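Local coordinates for protein neutral proteinase inhibitor ScNPI (Streptomyces caespitosus, PDB 4HWX) that probably inhibits subtilisin-like serine peptidases and also a second class of peptidase, acting as a secreted homodimer of the SSI (I16) family, at residues V69-T80 against W92-M102; H40-L50 against L106-F114. All coordinates share one frame; numbering follows the deposited sequence.

Contact 1. Residues V69-T80 against W92-M102; sequences VCPMYFDPVTVT and WKHTFSNTCVM. With ACT (acetate ion), chain E.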
loop_
_atom_site.group_PDB
_atom_site.type_symbol
_atom_site.label_atom_id
_atom_site.label_comp_id
_atom_site.label_asym_id
_atom_site.label_seq_id
_atom_site.Cartn_x
_atom_site.Cartn_y
_atom_site.Cartn_z
ATOM N N VAL A 69 20.002 11.778 -22.344
ATOM C CA VAL A 69 20.822 12.746 -21.623
ATOM C C VAL A 69 19.953 13.386 -20.546
ATOM O O VAL A 69 18.760 13.606 -20.771
ATOM C CB VAL A 69 21.522 13.801 -22.540
ATOM C CG1 VAL A 69 22.537 13.144 -23.487
ATOM C CG2 VAL A 69 20.512 14.641 -23.332
ATOM N N CYS A 70 20.533 13.673 -19.369
ATOM C CA CYS A 70 19.789 14.299 -18.263
ATOM C C CYS A 70 20.592 15.452 -17.666
ATOM O O CYS A 70 21.832 15.358 -17.577
ATOM C CB CYS A 70 19.450 13.275 -17.171
ATOM S SG CYS A 70 18.058 12.160 -17.560
ATOM N N PRO A 71 19.896 16.486 -17.146
ATOM C CA PRO A 71 20.605 17.505 -16.351
ATOM C C PRO A 71 21.059 16.835 -15.039
ATOM O O PRO A 71 20.458 15.836 -14.600
ATOM C CB PRO A 71 19.546 18.597 -16.146
ATOM C CG PRO A 71 18.245 17.863 -16.155
ATOM C CD PRO A 71 18.428 16.701 -17.115
ATOM N N MET A 72 22.111 17.369 -14.408
ATOM C CA MET A 72 22.670 16.720 -13.210
ATOM C C MET A 72 22.319 17.421 -11.908
ATOM O O MET A 72 22.831 17.023 -10.860
ATOM C CB MET A 72 24.197 16.595 -13.349
ATOM C CG MET A 72 24.613 15.704 -14.512
ATOM S SD MET A 72 24.509 13.980 -14.063
ATOM C CE MET A 72 22.930 13.573 -14.604
ATOM N N TYR A 73 21.391 18.380 -11.921
ATOM C CA TYR A 73 21.002 19.011 -10.655
ATOM C C TYR A 73 20.385 17.973 -9.725
ATOM O O TYR A 73 19.778 16.983 -10.185
ATOM C CB TYR A 73 20.043 20.203 -10.887
ATOM C CG TYR A 73 18.762 19.833 -11.600
ATOM C CD1 TYR A 73 17.733 19.175 -10.930
ATOM C CD2 TYR A 73 18.528 20.244 -12.911
ATOM C CE1 TYR A 73 16.567 18.799 -11.589
ATOM C CE2 TYR A 73 17.341 19.920 -13.568
ATOM C CZ TYR A 73 16.368 19.185 -12.901
ATOM O OH TYR A 73 15.180 18.869 -13.499
ATOM N N PHE A 74 20.636 18.127 -8.427
ATOM C CA PHE A 74 20.109 17.213 -7.420
ATOM C C PHE A 74 18.789 17.772 -6.919
ATOM O O PHE A 74 18.754 18.838 -6.300
ATOM C CB PHE A 74 21.111 17.005 -6.263
ATOM C CG PHE A 74 20.631 16.088 -5.161
ATOM C CD1 PHE A 74 20.451 14.729 -5.390
ATOM C CD2 PHE A 74 20.383 16.582 -3.880
ATOM C CE1 PHE A 74 20.018 13.880 -4.362
ATOM C CE2 PHE A 74 19.969 15.727 -2.848
ATOM C CZ PHE A 74 19.803 14.383 -3.092
ATOM N N ASP A 75 17.697 17.074 -7.237
ATOM C CA ASP A 75 16.355 17.472 -6.829
ATOM C C ASP A 75 15.633 16.145 -6.698
ATOM O O ASP A 75 14.962 15.713 -7.632
ATOM C CB ASP A 75 15.754 18.452 -7.863
ATOM C CG ASP A 75 14.507 19.161 -7.403
ATOM O OD1 ASP A 75 13.987 18.811 -6.302
ATOM O OD2 ASP A 75 14.073 20.102 -8.107
ATOM N N PRO A 76 15.921 15.426 -5.587
ATOM C CA PRO A 76 15.495 14.024 -5.465
ATOM C C PRO A 76 13.999 13.772 -5.526
ATOM O O PRO A 76 13.166 14.584 -5.090
ATOM C CB PRO A 76 16.077 13.588 -4.111
ATOM C CG PRO A 76 16.302 14.874 -3.355
ATOM C CD PRO A 76 16.764 15.814 -4.435
ATOM N N VAL A 77 13.685 12.615 -6.110
ATOM C CA VAL A 77 12.347 12.084 -6.307
ATOM C C VAL A 77 12.410 10.601 -5.917
ATOM O O VAL A 77 13.306 9.875 -6.363
ATOM C CB VAL A 77 11.783 12.349 -7.748
ATOM C CG1 VAL A 77 12.682 11.767 -8.845
ATOM C CG2 VAL A 77 10.358 11.816 -7.900
ATOM N N THR A 78 11.474 10.166 -5.059
ATOM C CA THR A 78 11.470 8.800 -4.532
ATOM C C THR A 78 10.212 8.055 -4.945
ATOM O O THR A 78 9.109 8.583 -4.853
ATOM C CB THR A 78 11.632 8.873 -2.997
ATOM O OG1 THR A 78 12.901 9.493 -2.728
ATOM C CG2 THR A 78 11.546 7.481 -2.290
ATOM N N VAL A 79 10.394 6.822 -5.419
ATOM C CA VAL A 79 9.295 5.930 -5.772
ATOM C C VAL A 79 9.134 4.945 -4.619
ATOM O O VAL A 79 10.126 4.570 -3.987
ATOM C CB VAL A 79 9.448 5.211 -7.136
ATOM C CG1 VAL A 79 9.353 6.192 -8.293
ATOM C CG2 VAL A 79 10.732 4.378 -7.230
ATOM N N THR A 80 7.892 4.570 -4.312
ATOM C CA THR A 80 7.592 3.609 -3.245
ATOM C C THR A 80 6.654 2.545 -3.770
ATOM O O THR A 80 5.880 2.801 -4.691
ATOM C CB THR A 80 6.988 4.271 -1.985
ATOM O OG1 THR A 80 5.665 4.732 -2.265
ATOM C CG2 THR A 80 7.849 5.377 -1.407
ATOM N N TRP A 92 9.080 -1.384 -0.507
ATOM C CA TRP A 92 10.221 -1.043 -1.356
ATOM C C TRP A 92 10.227 0.434 -1.701
ATOM O O TRP A 92 9.169 1.053 -1.839
ATOM C CB TRP A 92 10.183 -1.893 -2.645
ATOM C CG TRP A 92 11.297 -1.649 -3.633
ATOM C CD1 TRP A 92 12.523 -2.255 -3.654
ATOM C CD2 TRP A 92 11.260 -0.778 -4.774
ATOM N NE1 TRP A 92 13.255 -1.811 -4.729
ATOM C CE2 TRP A 92 12.502 -0.907 -5.441
ATOM C CE3 TRP A 92 10.280 0.068 -5.327
ATOM C CZ2 TRP A 92 12.801 -0.198 -6.609
ATOM C CZ3 TRP A 92 10.564 0.741 -6.508
ATOM C CH2 TRP A 92 11.811 0.601 -7.141
ATOM N N LYS A 93 11.432 0.997 -1.833
ATOM C CA LYS A 93 11.592 2.378 -2.269
ATOM C C LYS A 93 12.910 2.543 -3.032
ATOM O O LYS A 93 13.815 1.715 -2.909
ATOM C CB LYS A 93 11.496 3.380 -1.101
ATOM C CG LYS A 93 12.637 3.296 -0.086
ATOM C CD LYS A 93 12.465 4.336 1.019
ATOM C CE LYS A 93 13.493 4.179 2.116
ATOM N NZ LYS A 93 13.235 5.100 3.258
ATOM N N HIS A 94 12.998 3.612 -3.821
ATOM C CA HIS A 94 14.210 3.986 -4.560
ATOM C C HIS A 94 14.179 5.465 -4.797
ATOM O O HIS A 94 13.157 5.974 -5.250
ATOM C CB HIS A 94 14.369 3.227 -5.894
ATOM C CG HIS A 94 15.732 3.402 -6.495
ATOM N ND1 HIS A 94 16.761 2.505 -6.230
ATOM C CD2 HIS A 94 16.212 4.396 -7.286
ATOM C CE1 HIS A 94 17.815 2.959 -6.898
ATOM N NE2 HIS A 94 17.537 4.094 -7.544
ATOM N N THR A 95 15.287 6.151 -4.477
ATOM C CA THR A 95 15.455 7.604 -4.658
ATOM C C THR A 95 16.321 7.874 -5.893
ATOM O O THR A 95 17.402 7.304 -6.026
ATOM C CB THR A 95 16.071 8.250 -3.402
ATOM O OG1 THR A 95 15.234 7.968 -2.286
ATOM C CG2 THR A 95 16.230 9.776 -3.532
ATOM N N PHE A 96 15.819 8.715 -6.796
ATOM C CA PHE A 96 16.531 9.140 -7.997
ATOM C C PHE A 96 17.027 10.593 -7.817
ATOM O O PHE A 96 16.379 11.365 -7.112
ATOM C CB PHE A 96 15.626 9.021 -9.233
ATOM C CG PHE A 96 15.150 7.618 -9.534
ATOM C CD1 PHE A 96 15.953 6.731 -10.253
ATOM C CD2 PHE A 96 13.887 7.189 -9.125
ATOM C CE1 PHE A 96 15.509 5.433 -10.537
ATOM C CE2 PHE A 96 13.431 5.897 -9.437
ATOM C CZ PHE A 96 14.245 5.028 -10.139
ATOM N N SER A 97 18.150 10.963 -8.489
ATOM C CA SER A 97 18.786 12.303 -8.455
ATOM C C SER A 97 17.790 13.414 -8.810
ATOM O O SER A 97 17.808 14.473 -8.192
ATOM C CB SER A 97 19.952 12.349 -9.452
ATOM O OG SER A 97 20.910 11.343 -9.183
ATOM N N ASN A 98 16.952 13.169 -9.836
ATOM C CA ASN A 98 15.919 14.080 -10.333
ATOM C C ASN A 98 14.921 13.290 -11.198
ATOM O O ASN A 98 15.093 12.083 -11.378
ATOM C CB ASN A 98 16.538 15.274 -11.105
ATOM C CG ASN A 98 17.396 14.867 -12.269
ATOM O OD1 ASN A 98 16.992 14.066 -13.105
ATOM N ND2 ASN A 98 18.599 15.418 -12.373
ATOM N N THR A 99 13.878 13.962 -11.706
ATOM C CA THR A 99 12.835 13.298 -12.501
ATOM C C THR A 99 13.347 12.741 -13.809
ATOM O O THR A 99 12.858 11.686 -14.234
ATOM C CB THR A 99 11.655 14.229 -12.763
ATOM O OG1 THR A 99 12.112 15.355 -13.516
ATOM C CG2 THR A 99 10.964 14.655 -11.467
ATOM N N CYS A 100 14.311 13.426 -14.464
ATOM C CA CYS A 100 14.869 12.930 -15.723
ATOM C C CYS A 100 15.555 11.570 -15.486
ATOM O O CYS A 100 15.372 10.643 -16.273
ATOM C CB CYS A 100 15.839 13.943 -16.330
ATOM S SG CYS A 100 16.505 13.441 -17.944
ATOM N N VAL A 101 16.379 11.476 -14.431
ATOM C CA VAL A 101 17.118 10.249 -14.063
ATOM C C VAL A 101 16.110 9.119 -13.708
ATOM O O VAL A 101 16.284 7.964 -14.116
ATOM C CB VAL A 101 18.145 10.496 -12.916
ATOM C CG1 VAL A 101 18.844 9.189 -12.509
ATOM C CG2 VAL A 101 19.186 11.544 -13.330
ATOM N N MET A 102 15.039 9.478 -13.020
ATOM C CA MET A 102 13.976 8.531 -12.688
ATOM C C MET A 102 13.374 7.936 -13.949
ATOM O O MET A 102 13.308 6.703 -14.073
ATOM C CB MET A 102 12.883 9.214 -11.854
ATOM C CG MET A 102 11.673 8.329 -11.684
ATOM S SD MET A 102 10.435 9.048 -10.586
ATOM C CE MET A 102 8.932 8.139 -11.220
HETATM C C ACT E . 20.102 5.058 -9.802
HETATM O O ACT E . 21.294 5.420 -9.919
HETATM O OXT ACT E . 19.303 5.763 -9.195
HETATM C CH3 ACT E . 19.658 3.745 -10.396
HETATM O O HOH W 1 14.695 16.448 -14.336
HETATM O O HOH W 2 11.851 18.203 -12.811
#
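Asn98 holds its CG between its backbone N and carbonyl carbon (chi1 58°), which turns the amide into the bend of 71-75, and Cys100 swings its SG away from its backbone N to meet Cys70. The bend probably corresponds to the reactive-site loop of the Streptomyces subtilisin inhibitor fold, held here from Cys70 to Asp75, just before strand 77-82. The disulfide joins Cys70 SG to Cys100 SG at 2.0 Å. Asn98 ND2 donates to two loop carbonyls: it reaches Pro71 O (2.9 Å) from above the carbonyl plane, but meets Tyr73 O (2.9 Å) in the planes of both groups and nearly straight, at 166°. OD1 of the same amide accepts from Val101 N (3.0 Å), an N-cap of helix 99-105, and bonds at both ends should keep the amide from rotating. Tyr73 lays a ring face over it, CE1 coming 3.6 Å from Asn98 CB, and a water links its OH to Cys100 N. A hydrogen bond from Asp75 N to Ser97 O (2.8 Å) leads into the antiparallel ladder, where Val77 faces Phe96 and Val79 faces His94 as hydrogen-bonded pairs. On their side of the sheet Val79 splits its branches, CG1 against Met102 CE (3.5 Å) and CG2 against Trp92 CZ3 and the edge of the Phe96 ring. That ring is sandwiched between Met102 CA and His94 CD2. Thr78 and Thr95 bring their hydroxyls together on the other side, where Thr78 OG1 is also hydrogen-bonded to Gly16 O. His94 NE2 donates to OXT of an acetate, probably from the crystallisation liquor, at 2.9 Å and 176°.

Contact 2. Residues H40-L50 against L106-F114; sequences HPAPRAACDAL and LNSNPVYAF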
loop_
_atom_site.group_PDB
_atom_site.type_symbol
_atom_site.label_atom_id
_atom_site.label_comp_id
_atom_site.label_asym_id
_atom_site.label_seq_id
_atom_site.Cartn_x
_atom_site.Cartn_y
_atom_site.Cartn_z
ATOM N N HIS A 40 -4.468 2.527 -11.125
ATOM C CA HIS A 40 -3.357 2.415 -12.067
ATOM C C HIS A 40 -3.917 2.481 -13.517
ATOM O O HIS A 40 -4.925 1.829 -13.789
ATOM C CB HIS A 40 -2.534 1.132 -11.831
ATOM C CG HIS A 40 -1.217 1.183 -12.522
ATOM N ND1 HIS A 40 -1.121 1.028 -13.890
ATOM C CD2 HIS A 40 0.018 1.430 -12.019
ATOM C CE1 HIS A 40 0.158 1.193 -14.183
ATOM N NE2 HIS A 40 0.887 1.417 -13.089
ATOM N N PRO A 41 -3.343 3.291 -14.429
ATOM C CA PRO A 41 -3.950 3.428 -15.769
ATOM C C PRO A 41 -3.736 2.239 -16.721
ATOM O O PRO A 41 -4.464 2.140 -17.709
ATOM C CB PRO A 41 -3.309 4.695 -16.324
ATOM C CG PRO A 41 -2.049 4.849 -15.602
ATOM C CD PRO A 41 -2.166 4.180 -14.275
ATOM N N ALA A 42 -2.778 1.337 -16.431
ATOM C CA ALA A 42 -2.514 0.135 -17.260
ATOM C C ALA A 42 -2.405 -1.058 -16.297
ATOM O O ALA A 42 -1.301 -1.552 -16.069
ATOM C CB ALA A 42 -1.239 0.332 -18.083
ATOM N N PRO A 43 -3.520 -1.458 -15.622
ATOM C CA PRO A 43 -3.407 -2.462 -14.548
ATOM C C PRO A 43 -2.809 -3.814 -14.937
ATOM O O PRO A 43 -1.894 -4.255 -14.246
ATOM C CB PRO A 43 -4.837 -2.633 -14.048
ATOM C CG PRO A 43 -5.545 -1.418 -14.474
ATOM C CD PRO A 43 -4.909 -0.970 -15.742
ATOM N N ARG A 44 -3.307 -4.471 -16.006
ATOM C CA ARG A 44 -2.765 -5.784 -16.374
ATOM C C ARG A 44 -1.279 -5.709 -16.726
ATOM O O ARG A 44 -0.519 -6.565 -16.276
ATOM C CB ARG A 44 -3.566 -6.447 -17.504
ATOM C CG ARG A 44 -3.159 -7.915 -17.705
ATOM C CD ARG A 44 -3.556 -8.782 -16.526
ATOM N NE ARG A 44 -4.985 -9.098 -16.568
ATOM C CZ ARG A 44 -5.619 -9.813 -15.648
ATOM N NH1 ARG A 44 -4.967 -10.270 -14.589
ATOM N NH2 ARG A 44 -6.912 -10.080 -15.781
ATOM N N ALA A 45 -0.864 -4.681 -17.490
ATOM C CA ALA A 45 0.536 -4.485 -17.871
ATOM C C ALA A 45 1.444 -4.290 -16.624
ATOM O O ALA A 45 2.551 -4.854 -16.576
ATOM C CB ALA A 45 0.661 -3.301 -18.818
ATOM N N ALA A 46 0.958 -3.534 -15.606
ATOM C CA ALA A 46 1.686 -3.325 -14.340
ATOM C C ALA A 46 1.784 -4.669 -13.563
ATOM O O ALA A 46 2.865 -5.020 -13.100
ATOM C CB ALA A 46 0.977 -2.263 -13.502
ATOM N N CYS A 47 0.682 -5.448 -13.495
ATOM C CA CYS A 47 0.659 -6.776 -12.847
ATOM C C CYS A 47 1.699 -7.711 -13.465
ATOM O O CYS A 47 2.458 -8.331 -12.714
ATOM C CB CYS A 47 -0.732 -7.393 -12.921
ATOM S SG CYS A 47 -1.954 -6.508 -11.930
ATOM N N ASP A 48 1.745 -7.791 -14.826
ATOM C CA ASP A 48 2.714 -8.593 -15.597
ATOM C C ASP A 48 4.150 -8.160 -15.246
ATOM O O ASP A 48 5.022 -9.006 -15.024
ATOM C CB ASP A 48 2.499 -8.419 -17.123
ATOM C CG ASP A 48 1.182 -8.876 -17.739
ATOM O OD1 ASP A 48 0.553 -9.787 -17.183
ATOM O OD2 ASP A 48 0.799 -8.323 -18.808
ATOM N N ALA A 49 4.386 -6.827 -15.223
ATOM C CA ALA A 49 5.702 -6.232 -14.925
ATOM C C ALA A 49 6.162 -6.610 -13.512
ATOM O O ALA A 49 7.311 -7.035 -13.343
ATOM C CB ALA A 49 5.661 -4.721 -15.093
ATOM N N LEU A 50 5.239 -6.576 -12.527
ATOM C CA LEU A 50 5.537 -6.982 -11.139
ATOM C C LEU A 50 5.882 -8.462 -11.063
ATOM O O LEU A 50 6.876 -8.845 -10.435
ATOM C CB LEU A 50 4.338 -6.678 -10.225
ATOM C CG LEU A 50 4.100 -5.218 -9.910
ATOM C CD1 LEU A 50 2.849 -5.069 -9.057
ATOM C CD2 LEU A 50 5.322 -4.592 -9.227
ATOM N N LEU A 106 13.517 4.005 -15.146
ATOM C CA LEU A 106 12.285 3.255 -14.955
ATOM C C LEU A 106 11.661 2.885 -16.271
ATOM O O LEU A 106 10.447 2.674 -16.315
ATOM C CB LEU A 106 11.283 3.966 -14.032
ATOM C CG LEU A 106 11.514 3.697 -12.549
ATOM C CD1 LEU A 106 10.579 4.546 -11.701
ATOM C CD2 LEU A 106 11.356 2.190 -12.199
ATOM N N ASN A 107 12.513 2.765 -17.340
ATOM C CA ASN A 107 12.187 2.283 -18.695
ATOM C C ASN A 107 11.041 3.124 -19.230
ATOM O O ASN A 107 11.140 4.350 -19.328
ATOM C CB ASN A 107 11.788 0.775 -18.552
ATOM C CG ASN A 107 11.903 -0.126 -19.746
ATOM O OD1 ASN A 107 10.912 -0.724 -20.181
ATOM N ND2 ASN A 107 13.127 -0.389 -20.177
ATOM N N SER A 108 9.958 2.441 -19.547
ATOM C CA SER A 108 8.613 2.893 -19.858
ATOM C C SER A 108 7.741 1.839 -19.160
ATOM O O SER A 108 6.623 1.524 -19.588
ATOM C CB SER A 108 8.394 3.013 -21.363
ATOM O OG SER A 108 8.746 4.312 -21.807
ATOM N N ASN A 109 8.334 1.274 -18.060
ATOM C CA ASN A 109 7.821 0.232 -17.184
ATOM C C ASN A 109 6.427 0.599 -16.768
ATOM O O ASN A 109 6.213 1.688 -16.222
ATOM C CB ASN A 109 8.738 0.049 -15.971
ATOM C CG ASN A 109 8.515 -1.217 -15.197
ATOM O OD1 ASN A 109 7.523 -1.368 -14.507
ATOM N ND2 ASN A 109 9.430 -2.150 -15.300
ATOM N N PRO A 110 5.441 -0.257 -17.070
ATOM C CA PRO A 110 4.046 0.108 -16.763
ATOM C C PRO A 110 3.814 0.477 -15.288
ATOM O O PRO A 110 3.000 1.346 -15.029
ATOM C CB PRO A 110 3.269 -1.152 -17.149
ATOM C CG PRO A 110 4.120 -1.797 -18.186
ATOM C CD PRO A 110 5.519 -1.575 -17.730
ATOM N N VAL A 111 4.571 -0.132 -14.340
ATOM C CA VAL A 111 4.399 0.080 -12.894
ATOM C C VAL A 111 4.383 1.573 -12.542
ATOM O O VAL A 111 3.421 2.004 -11.901
ATOM C CB VAL A 111 5.416 -0.706 -12.028
ATOM C CG1 VAL A 111 5.231 -0.386 -10.542
ATOM C CG2 VAL A 111 5.265 -2.209 -12.262
ATOM N N TYR A 112 5.388 2.350 -12.982
ATOM C CA TYR A 112 5.424 3.780 -12.675
ATOM C C TYR A 112 4.984 4.660 -13.857
ATOM O O TYR A 112 5.294 5.854 -13.876
ATOM C CB TYR A 112 6.795 4.199 -12.124
ATOM C CG TYR A 112 6.981 3.664 -10.720
ATOM C CD1 TYR A 112 6.321 4.252 -9.635
ATOM C CD2 TYR A 112 7.668 2.471 -10.493
ATOM C CE1 TYR A 112 6.391 3.698 -8.354
ATOM C CE2 TYR A 112 7.785 1.936 -9.206
ATOM C CZ TYR A 112 7.148 2.554 -8.140
ATOM O OH TYR A 112 7.239 2.017 -6.876
ATOM N N ALA A 113 4.179 4.108 -14.778
ATOM C CA ALA A 113 3.648 4.892 -15.905
ATOM C C ALA A 113 2.312 5.542 -15.476
ATOM O O ALA A 113 1.230 5.145 -15.926
ATOM C CB ALA A 113 3.482 4.012 -17.146
ATOM N N PHE A 114 2.406 6.496 -14.523
ATOM C CA PHE A 114 1.261 7.250 -13.978
ATOM C C PHE A 114 1.701 8.639 -13.489
ATOM O O PHE A 114 2.906 8.813 -13.224
ATOM C CB PHE A 114 0.552 6.469 -12.847
ATOM C CG PHE A 114 1.343 6.252 -11.576
ATOM C CD1 PHE A 114 1.276 7.166 -10.530
ATOM C CD2 PHE A 114 2.093 5.092 -11.395
ATOM C CE1 PHE A 114 1.989 6.954 -9.343
ATOM C CE2 PHE A 114 2.804 4.876 -10.203
ATOM C CZ PHE A 114 2.747 5.806 -9.185
ATOM O OXT PHE A 114 0.826 9.524 -13.312
#
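His40 turns the NE2 edge of its imidazole to the backbone of Pro110 and Val111, its CG lying opposite the backbone N (chi1 -165°). Val111 O sits in the ring plane, 2.9 Å from His40 NE2, although the donor itself stands well above the carbonyl plane; a second, weak bond goes to Pro110 O. At the other edge His40 ND1 accepts from Ala42 N (3.0 Å), just before helix 43-52. Ala46 CB lies over one ring face and Pro41 CD over the opposite one, leaving the imidazole little scope to turn. With the imidazole cut back to an alanine here, Val111 O and Ala42 N would probably lose their shared partner and a gap would open between Ala46 and Pro41. Phe114 stands obliquely to the imidazole, ring planes 67° apart, and its CB rests on Pro41 CD at 3.8 Å. Farther along the helix, Pro110 CB packs on Ala45 CB (3.8 Å), while Val111 CG2 touches both Ala49 CB (3.8 Å) and Leu50 CD2 (3.9 Å), the leucine crossing the valine at about a right angle. Leu50 and Val111 both also touch Phe11 of strand 8-15. The arrangement belongs to the SSI fold, with helix 43-52 and the C-terminal tail packed together against its antiparallel sheet.

Overall arrangement
From the N terminus the chain first lays down strands 8-15 and 23-32, then reaches 40-50, the first half of contact 2. Segment 69-80 follows and lands beside strand 8-15. After a short excursion through strand 84-85 the chain returns as 92-102, closing contact 1 as a small loop. Only then does 106-114 come back to helix 43-52, so the large loop of contact 2 encloses the small one. The contact centres lie about 18 Å apart, yet Tyr112 joins them: its OH probably bonds to Thr80 O, and its ring packs on Val79. Leu106 also touches Phe96. Contact 1 ties the presumed inhibitory loop to strand 88-96 and helix 99-105; contact 2, helix 43-52 to the C-terminal tail.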